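Local atomic coordinates of hypothetical protein (Trypanosoma cruzi, PDB entry 1YZV), a protein that is of unproven function but belongs to the isochorismatase superfamily, whose hydrolase members share its parallel-sheet alpha/beta fold. Residues A[23-28]-A[61-66]; A[65-70]-A[86-91]. All coordinates share one frame; numbering follows the deposited sequence.

Contacts 1 and 2 are consecutive strand pairings of one parallel sheet, sharing strand 61-68, which has 20-26 on one flank and 87-91 on the other. Contact 1 lies in the core: every touching residue is buried, and its side chains are mostly aromatic, aliphatic or cysteine; the polar side-chain bond between its segments, Thr66 to Asp27, lies at the C-terminal end. Contact 2 pairs 61-68 with an outermost strand of the chain's sheet, so it is only partly buried and carries Glu67, Ser90 and a bridging water on one face. The two chemistries meet where the strands end: Asp27 of contact 1 makes a salt bridge with Lys91 of contact 2, beside the shared Thr66.

Contact 1 (A[23-28]-A[61-66]); sequences FFCCDI and SVYIVT
Two neighbouring parallel strands of the central sheet, 20-26 and 61-68, meet here in the core of the isochorismatase-type alpha/beta fold. Phe23 N donates to Val62 O, and Phe23 O accepts a hydrogen bond from Ile64 N at 2.8 Å; Cys25 repeats the pattern, giving its N to Ile64 O and receiving Thr66 N on its own O. The first three of these bonds have N-H...O angles of 170° or more. The strand axes diverge by 15°. Side chains alternate between two faces. On one, Phe23 CB packs on Tyr63 CD2 at 3.8 Å, and Cys25, small enough to fit beside a large ring, sets its CB against Tyr63 CE1 and Val65 CG2. Ser61 OG comes to the edge of the Phe23 ring, 3.2 Å from CE2, while its hydrogen bond goes to His53; Tyr63 OH is likewise held by Ala46 O. This face is covered by helix 39-56. On the other, the side chains of Phe24 and Ile64 run alongside each other in the same direction. Ile64 carries CG1 beside its own backbone N (chi1 -54°), and CD1 at the end of this branch reaches Phe24 CE1 at 3.5 Å. Helix 120-133 packs against Phe24 and Cys26. Where strand 20-26 ends, Asp27 adopts a left-handed backbone conformation, and its carboxylate turns to Thr66: Thr66 OG1 donates to Asp27 OD1 over 2.7 Å, arriving on the syn side but 31° out of the carboxylate plane. A water joins Ile28 N to Thr66 O. The largely apolar pairing gives way, just past strand 20-26, to a carboxylate held by two partners: Thr66 OG1 grips OD1 and the salt bridge to Lys91 engages OD2, which restricts the group's rotation.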
loop_
_atom_site.group_PDB
_atom_site.type_symbol
_atom_site.label_atom_id
_atom_site.label_comp_id
_atom_site.label_asym_id
_atom_site.label_seq_id
_atom_site.Cartn_x
_atom_site.Cartn_y
_atom_site.Cartn_z
ATOM N N PHE A 23 19.039 15.994 -10.165
ATOM C CA PHE A 23 19.374 14.988 -9.206
ATOM C C PHE A 23 19.608 15.706 -7.874
ATOM O O PHE A 23 20.559 16.482 -7.720
ATOM C CB PHE A 23 20.605 14.201 -9.681
ATOM C CG PHE A 23 20.334 13.329 -10.871
ATOM C CD1 PHE A 23 19.850 12.031 -10.711
ATOM C CD2 PHE A 23 20.560 13.799 -12.149
ATOM C CE1 PHE A 23 19.521 11.276 -11.799
ATOM C CE2 PHE A 23 20.125 13.071 -13.248
ATOM C CZ PHE A 23 19.666 11.798 -13.082
ATOM N N PHE A 24 18.705 15.458 -6.931
ATOM C CA PHE A 24 18.775 16.038 -5.580
ATOM C C PHE A 24 19.344 15.045 -4.576
ATOM O O PHE A 24 18.655 14.121 -4.143
ATOM C CB PHE A 24 17.407 16.455 -5.094
ATOM C CG PHE A 24 16.948 17.819 -5.571
ATOM C CD1 PHE A 24 17.400 18.374 -6.750
ATOM C CD2 PHE A 24 16.046 18.553 -4.810
ATOM C CE1 PHE A 24 17.019 19.649 -7.121
ATOM C CE2 PHE A 24 15.640 19.812 -5.184
ATOM C CZ PHE A 24 16.107 20.356 -6.361
ATOM N N CYS A 25 20.585 15.311 -4.182
ATOM C CA CYS A 25 21.349 14.531 -3.223
ATOM C C CYS A 25 21.248 15.202 -1.833
ATOM O O CYS A 25 21.884 16.208 -1.552
ATOM C CB CYS A 25 22.797 14.489 -3.693
ATOM S SG CYS A 25 23.942 13.568 -2.653
ATOM N N CYS A 26 20.370 14.666 -1.019
ATOM C CA CYS A 26 19.969 15.254 0.254
ATOM C C CYS A 26 20.870 14.820 1.404
ATOM O O CYS A 26 20.743 13.707 1.899
ATOM C CB CYS A 26 18.541 14.823 0.568
ATOM S SG CYS A 26 17.650 15.858 1.622
ATOM N N ASP A 27 21.792 15.691 1.798
ATOM C CA ASP A 27 22.428 15.614 3.135
ATOM C C ASP A 27 23.092 14.250 3.480
ATOM O O ASP A 27 22.983 13.749 4.607
ATOM C CB ASP A 27 21.373 15.955 4.208
ATOM C CG ASP A 27 20.766 17.350 4.054
ATOM O OD1 ASP A 27 21.124 18.116 3.108
ATOM O OD2 ASP A 27 19.740 17.589 4.765
ATOM N N ILE A 28 23.850 13.692 2.538
ATOM C CA ILE A 28 24.556 12.442 2.779
ATOM C C ILE A 28 25.919 12.799 3.353
ATOM O O ILE A 28 26.922 12.798 2.643
ATOM C CB ILE A 28 24.690 11.582 1.513
ATOM C CG1 ILE A 28 23.272 11.304 0.949
ATOM C CG2 ILE A 28 25.406 10.262 1.833
ATOM C CD1 ILE A 28 23.239 10.427 -0.266
ATOM N N SER A 61 20.822 17.437 -17.517
ATOM C CA SER A 61 20.961 17.047 -16.117
ATOM C C SER A 61 21.635 18.134 -15.315
ATOM O O SER A 61 22.634 18.704 -15.785
ATOM C CB SER A 61 21.751 15.717 -16.019
ATOM O OG SER A 61 21.863 15.287 -14.676
ATOM N N VAL A 62 21.148 18.322 -14.071
ATOM C CA VAL A 62 21.761 19.160 -13.061
ATOM C C VAL A 62 21.841 18.369 -11.757
ATOM O O VAL A 62 20.970 17.556 -11.468
ATOM C CB VAL A 62 21.010 20.514 -12.885
ATOM C CG1 VAL A 62 19.596 20.311 -12.468
ATOM C CG2 VAL A 62 21.761 21.451 -11.910
ATOM N N TYR A 63 22.976 18.482 -11.067
ATOM C CA TYR A 63 23.243 17.709 -9.838
ATOM C C TYR A 63 23.386 18.695 -8.675
ATOM O O TYR A 63 24.369 19.463 -8.611
ATOM C CB TYR A 63 24.530 16.880 -10.034
ATOM C CG TYR A 63 24.719 15.698 -9.117
ATOM C CD1 TYR A 63 25.164 15.871 -7.793
ATOM C CD2 TYR A 63 24.438 14.406 -9.545
ATOM C CE1 TYR A 63 25.299 14.805 -6.932
ATOM C CE2 TYR A 63 24.610 13.316 -8.674
ATOM C CZ TYR A 63 25.075 13.533 -7.378
ATOM O OH TYR A 63 25.248 12.469 -6.521
ATOM N N ILE A 64 22.429 18.613 -7.752
ATOM C CA ILE A 64 22.275 19.499 -6.622
ATOM C C ILE A 64 22.456 18.758 -5.310
ATOM O O ILE A 64 21.823 17.719 -5.064
ATOM C CB ILE A 64 20.858 20.175 -6.664
ATOM C CG1 ILE A 64 20.712 20.825 -8.033
ATOM C CG2 ILE A 64 20.659 21.100 -5.456
ATOM C CD1 ILE A 64 19.615 21.725 -8.185
ATOM N N VAL A 65 23.404 19.249 -4.513
ATOM C CA VAL A 65 23.742 18.678 -3.212
ATOM C C VAL A 65 23.440 19.708 -2.121
ATOM O O VAL A 65 23.800 20.902 -2.235
ATOM C CB VAL A 65 25.233 18.310 -3.140
ATOM C CG1 VAL A 65 25.539 17.580 -1.856
ATOM C CG2 VAL A 65 25.645 17.477 -4.380
ATOM N N THR A 66 22.771 19.260 -1.066
ATOM C CA THR A 66 22.657 20.080 0.134
ATOM C C THR A 66 23.373 19.416 1.304
ATOM O O THR A 66 23.624 18.210 1.315
ATOM C CB THR A 66 21.200 20.349 0.520
ATOM O OG1 THR A 66 20.498 19.097 0.685
ATOM C CG2 THR A 66 20.551 21.215 -0.536
HETATM O O HOH W 1 24.985 15.758 0.651
#

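Contact 2 (A[65-70]-A[86-91]); sequences VTEQYP and AHVFSK
Lys91 lays its long side chain across Thr66 and Gln68 of the neighbouring parallel strand. From CB, chi1 of 65° turns the chain back over that strand, towards Gln68 and Thr66, and CG lies 3.5 Å from Gln68 OE1. CD then passes Thr66 CB at 3.8 Å, and CE comes to 3.5 Å from Thr66 OG1. A bend at chi4 (54°) brings NZ back to Gln68, where it donates to OE1 over 2.7 Å, 20° out of the amide carbonyl plane. The same ammonium group pairs with Asp27 and bonds to the carbonyl oxygens of Arg93 and Phe94; lysine suits the place because its aliphatic stem can lie against a threonine while its tip meets several oxygens. Gln68 NE2 is held by Lys92 O. On the opposite face of the sheet, Val65 CB packs on Val88 CG2 at 3.9 Å, and Glu67 OE1 and Ser90 OG share a water. Backbone bonds bind the strands throughout, beginning with Val65 N donating to His87 O (2.7 Å) and ending with Tyr69 N donating to Lys91 O, just as Tyr69 takes the N-cap position of helix 70-73. Two adjacent parallel strands joined through the short helix 70-73 and a longer loop form a beta-alpha-beta unit, a recurring element of alpha/beta folds, here at one margin of the chain's sheet.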
loop_
_atom_site.group_PDB
_atom_site.type_symbol
_atom_site.label_atom_id
_atom_site.label_comp_id
_atom_site.label_asym_id
_atom_site.label_seq_id
_atom_site.Cartn_x
_atom_site.Cartn_y
_atom_site.Cartn_z
ATOM N N VAL A 65 23.404 19.249 -4.513
ATOM C CA VAL A 65 23.742 18.678 -3.212
ATOM C C VAL A 65 23.440 19.708 -2.121
ATOM O O VAL A 65 23.800 20.902 -2.235
ATOM C CB VAL A 65 25.233 18.310 -3.140
ATOM C CG1 VAL A 65 25.539 17.580 -1.856
ATOM C CG2 VAL A 65 25.645 17.477 -4.380
ATOM N N THR A 66 22.771 19.260 -1.066
ATOM C CA THR A 66 22.657 20.080 0.134
ATOM C C THR A 66 23.373 19.416 1.304
ATOM O O THR A 66 23.624 18.210 1.315
ATOM C CB THR A 66 21.200 20.349 0.520
ATOM O OG1 THR A 66 20.498 19.097 0.685
ATOM C CG2 THR A 66 20.551 21.215 -0.536
ATOM N N GLU A 67 23.804 20.255 2.232
ATOM C CA GLU A 67 24.382 19.812 3.476
ATOM C C GLU A 67 23.672 20.539 4.574
ATOM O O GLU A 67 23.615 21.785 4.580
ATOM C CB GLU A 67 25.869 20.111 3.470
ATOM C CG GLU A 67 26.621 19.399 2.333
ATOM C CD GLU A 67 28.113 19.722 2.234
ATOM O OE1 GLU A 67 28.520 20.791 2.710
ATOM O OE2 GLU A 67 28.862 18.944 1.557
ATOM N N GLN A 68 23.112 19.774 5.492
ATOM C CA GLN A 68 22.442 20.319 6.672
ATOM C C GLN A 68 23.482 20.706 7.713
ATOM O O GLN A 68 24.338 19.895 8.065
ATOM C CB GLN A 68 21.503 19.298 7.289
ATOM C CG GLN A 68 20.776 19.756 8.524
ATOM C CD GLN A 68 19.619 20.697 8.232
ATOM O OE1 GLN A 68 19.196 20.841 7.075
ATOM N NE2 GLN A 68 19.039 21.270 9.296
ATOM N N TYR A 69 23.549 21.995 8.025
ATOM C CA TYR A 69 24.433 22.475 9.075
ATOM C C TYR A 69 25.800 21.726 9.104
ATOM O O TYR A 69 26.148 21.052 10.118
ATOM C CB TYR A 69 23.719 22.338 10.429
ATOM C CG TYR A 69 24.512 22.918 11.566
ATOM C CD1 TYR A 69 24.981 24.229 11.496
ATOM C CD2 TYR A 69 24.712 22.212 12.729
ATOM C CE1 TYR A 69 25.791 24.755 12.481
ATOM C CE2 TYR A 69 25.471 22.747 13.764
ATOM C CZ TYR A 69 26.004 24.024 13.631
ATOM O OH TYR A 69 26.760 24.572 14.639
ATOM N N PRO A 70 26.584 21.849 8.021
ATOM C CA PRO A 70 27.814 21.038 7.915
ATOM C C PRO A 70 28.866 21.372 8.982
ATOM O O PRO A 70 29.710 20.529 9.277
ATOM C CB PRO A 70 28.352 21.368 6.523
ATOM C CG PRO A 70 27.734 22.706 6.161
ATOM C CD PRO A 70 26.344 22.652 6.801
ATOM N N ALA A 86 28.693 19.814 -9.838
ATOM C CA ALA A 86 27.701 19.730 -8.769
ATOM C C ALA A 86 27.515 21.096 -8.132
ATOM O O ALA A 86 28.469 21.847 -8.015
ATOM C CB ALA A 86 28.159 18.741 -7.689
ATOM N N HIS A 87 26.273 21.459 -7.822
ATOM C CA HIS A 87 25.980 22.685 -7.057
ATOM C C HIS A 87 25.715 22.276 -5.594
ATOM O O HIS A 87 24.802 21.461 -5.330
ATOM C CB HIS A 87 24.740 23.345 -7.642
ATOM C CG HIS A 87 24.847 23.669 -9.100
ATOM N ND1 HIS A 87 25.193 24.931 -9.551
ATOM C CD2 HIS A 87 24.514 22.953 -10.209
ATOM C CE1 HIS A 87 25.108 24.964 -10.872
ATOM N NE2 HIS A 87 24.720 23.772 -11.299
ATOM N N VAL A 88 26.587 22.706 -4.677
ATOM C CA VAL A 88 26.549 22.276 -3.293
ATOM C C VAL A 88 26.161 23.456 -2.386
ATOM O O VAL A 88 26.713 24.541 -2.518
ATOM C CB VAL A 88 27.885 21.710 -2.858
ATOM C CG1 VAL A 88 27.829 21.171 -1.426
ATOM C CG2 VAL A 88 28.352 20.620 -3.820
ATOM N N PHE A 89 25.161 23.270 -1.534
ATOM C CA PHE A 89 24.677 24.365 -0.696
ATOM C C PHE A 89 24.493 23.908 0.741
ATOM O O PHE A 89 24.106 22.773 1.027
ATOM C CB PHE A 89 23.336 24.888 -1.189
ATOM C CG PHE A 89 23.318 25.275 -2.644
ATOM C CD1 PHE A 89 23.730 26.524 -3.043
ATOM C CD2 PHE A 89 22.877 24.392 -3.609
ATOM C CE1 PHE A 89 23.733 26.862 -4.399
ATOM C CE2 PHE A 89 22.819 24.748 -4.936
ATOM C CZ PHE A 89 23.272 25.973 -5.334
ATOM N N SER A 90 24.672 24.853 1.645
ATOM C CA SER A 90 24.421 24.652 3.067
ATOM C C SER A 90 23.011 25.059 3.378
ATOM O O SER A 90 22.522 25.977 2.773
ATOM C CB SER A 90 25.374 25.529 3.865
ATOM O OG SER A 90 26.561 24.786 3.925
ATOM N N LYS A 91 22.363 24.372 4.317
ATOM C CA LYS A 91 21.023 24.763 4.791
ATOM C C LYS A 91 20.773 24.400 6.269
ATOM O O LYS A 91 21.307 23.431 6.799
ATOM C CB LYS A 91 19.909 24.113 3.940
ATOM C CG LYS A 91 19.887 22.543 4.062
ATOM C CD LYS A 91 18.927 21.893 3.082
ATOM C CE LYS A 91 18.664 20.382 3.343
ATOM N NZ LYS A 91 18.213 20.039 4.737
HETATM O O HOH W 2 27.863 23.333 2.113
#